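Local coordinates for uncharacterized protein (Bacteroides ovatus, PDB 4QEY) that is of unknown function but belongs to a family of PLAT/LH2- and C2-like lipoproteins, which suggests a possible role in calcium binding, at residues A[58-62]-A[63-67]. Residues are numbered along the deposited sequence; the frame is centred on the assembly and turned at random.
Sequences NKVTE and NKISC. With EDO (1,2-ethanediol), chain L.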
loop_
_atom_site.group_PDB
_atom_site.type_symbol
_atom_site.label_atom_id
_atom_site.label_comp_id
_atom_site.label_asym_id
_atom_site.label_seq_id
_atom_site.Cartn_x
_atom_site.Cartn_y
_atom_site.Cartn_z
ATOM N N ASN A 58 3.308 -4.080 -9.696
ATOM C CA ASN A 58 2.249 -3.930 -10.699
ATOM C C ASN A 58 1.385 -5.163 -10.694
ATOM O O ASN A 58 1.919 -6.270 -10.571
ATOM C CB ASN A 58 2.822 -3.678 -12.095
ATOM C CG ASN A 58 3.435 -2.321 -12.281
ATOM O OD1 ASN A 58 2.970 -1.299 -11.754
ATOM N ND2 ASN A 58 4.436 -2.273 -13.130
ATOM N N LYS A 59 0.052 -4.984 -10.807
ATOM C CA LYS A 59 -0.962 -6.056 -10.852
ATOM C C LYS A 59 -0.714 -7.070 -9.705
ATOM O O LYS A 59 -0.403 -8.240 -9.949
ATOM C CB LYS A 59 -0.969 -6.751 -12.230
ATOM C CG LYS A 59 -1.258 -5.790 -13.370
ATOM C CD LYS A 59 -1.022 -6.367 -14.761
ATOM C CE LYS A 59 -1.342 -5.322 -15.809
ATOM N NZ LYS A 59 -1.017 -5.764 -17.182
ATOM N N VAL A 60 -0.840 -6.582 -8.452
ATOM C CA VAL A 60 -0.691 -7.346 -7.203
ATOM C C VAL A 60 -1.630 -8.564 -7.238
ATOM O O VAL A 60 -2.834 -8.393 -7.388
ATOM C CB VAL A 60 -0.964 -6.454 -5.971
ATOM C CG1 VAL A 60 -0.886 -7.251 -4.683
ATOM C CG2 VAL A 60 -0.014 -5.267 -5.921
ATOM N N THR A 61 -1.066 -9.784 -7.151
ATOM C CA THR A 61 -1.821 -11.045 -7.179
ATOM C C THR A 61 -2.033 -11.560 -5.733
ATOM O O THR A 61 -2.995 -12.283 -5.476
ATOM C CB THR A 61 -1.118 -12.104 -8.062
ATOM O OG1 THR A 61 0.228 -12.285 -7.626
ATOM C CG2 THR A 61 -1.103 -11.729 -9.520
ATOM N N GLU A 62 -1.149 -11.174 -4.806
ATOM C CA GLU A 62 -1.235 -11.521 -3.390
ATOM C C GLU A 62 -2.370 -10.732 -2.715
ATOM O O GLU A 62 -2.666 -9.604 -3.125
ATOM C CB GLU A 62 0.114 -11.232 -2.696
ATOM C CG GLU A 62 1.322 -11.936 -3.303
ATOM C CD GLU A 62 1.298 -13.456 -3.370
ATOM O OE1 GLU A 62 0.708 -14.107 -2.474
ATOM O OE2 GLU A 62 1.922 -13.996 -4.311
ATOM N N ASN A 63 -3.013 -11.322 -1.693
ATOM C CA ASN A 63 -4.111 -10.672 -0.963
ATOM C C ASN A 63 -3.572 -9.692 0.074
ATOM O O ASN A 63 -4.327 -8.858 0.583
ATOM C CB ASN A 63 -5.006 -11.712 -0.292
ATOM C CG ASN A 63 -5.852 -12.474 -1.293
ATOM O OD1 ASN A 63 -6.826 -11.950 -1.856
ATOM N ND2 ASN A 63 -5.505 -13.734 -1.538
ATOM N N LYS A 64 -2.271 -9.788 0.374
ATOM C CA LYS A 64 -1.588 -8.948 1.348
ATOM C C LYS A 64 -0.167 -8.641 0.853
ATOM O O LYS A 64 0.556 -9.541 0.428
ATOM C CB LYS A 64 -1.583 -9.658 2.720
ATOM C CG LYS A 64 -0.997 -8.889 3.896
ATOM C CD LYS A 64 -1.022 -9.761 5.151
ATOM C CE LYS A 64 -0.365 -9.128 6.360
ATOM N NZ LYS A 64 -0.424 -10.014 7.557
ATOM N N ILE A 65 0.203 -7.360 0.868
ATOM C CA ILE A 65 1.541 -6.864 0.522
ATOM C C ILE A 65 1.990 -5.999 1.668
ATOM O O ILE A 65 1.246 -5.136 2.123
ATOM C CB ILE A 65 1.627 -6.126 -0.856
ATOM C CG1 ILE A 65 1.364 -7.081 -2.018
ATOM C CG2 ILE A 65 2.999 -5.443 -1.053
ATOM C CD1 ILE A 65 2.439 -8.226 -2.306
ATOM N N SER A 66 3.205 -6.235 2.129
ATOM C CA SER A 66 3.812 -5.496 3.220
ATOM C C SER A 66 5.153 -4.920 2.797
ATOM O O SER A 66 5.897 -5.541 2.028
ATOM C CB SER A 66 3.983 -6.404 4.431
ATOM O OG SER A 66 4.634 -5.724 5.488
ATOM N N CYS A 67 5.454 -3.729 3.313
ATOM C CA CYS A 67 6.721 -3.051 3.092
ATOM C C CYS A 67 7.107 -2.301 4.375
ATOM O O CYS A 67 6.253 -1.664 4.984
ATOM C CB CYS A 67 6.642 -2.125 1.884
ATOM S SG CYS A 67 8.238 -1.454 1.381
HETATM C C1 EDO L . -5.813 -7.766 -8.238
HETATM O O1 EDO L . -7.023 -7.189 -7.835
HETATM C C2 EDO L . -5.098 -6.711 -9.079
HETATM O O2 EDO L . -3.841 -7.149 -9.528
HETATM O O HOH W 1 -1.829 -13.917 -0.890
#
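With its CG1 anti to the backbone N (chi1 177°), V60 sends this methyl to I65, whose own CG1 stands beside its backbone N (chi1 -66°); the two side chains slant across each other, and V60 CG1 meets I65 CG1 at 3.5 Å. The setting is a beta sandwich of two four-stranded antiparallel sheets, in which the chain leaves edge strand 55-57 of one sheet and enters edge strand 64-68 of the other. It illustrates how a loop residue can pack on the strand it leads into: V60 lies buried in the loop, while I65, already on the new strand, also touches Y55 and I30 of the opposing sheet.

The second torsion of I65 (chi2 -67°) brings its CD1 against E62: I65 CD1 lies 3.8 Å from E62 CB and 4.0 Å from E62 CG. The two side chains run at about a right angle, and the aliphatic base of the glutamate rests on the isoleucine methyl. Beyond that base the E62 chain bends at chi2, and its carboxylate leads away from the strand. A water joins it to the backbone, giving a hydrogen to E62 OE1 and accepting one from N63 N.

Q19, on strand 13-21, grips this connection at several points: its NE2 donates to the carbonyl oxygens of both V60 and E62, and its main chain pairs with that of N63; I65 then continues the sheet through backbone bonding to V17. A molecule of 1,2-ethanediol, probably from the crystallisation liquor, is hydrogen-bonded to Q19 OE1 and is a further donor to V60 O, with EDO O2 2.7 Å from V60 O.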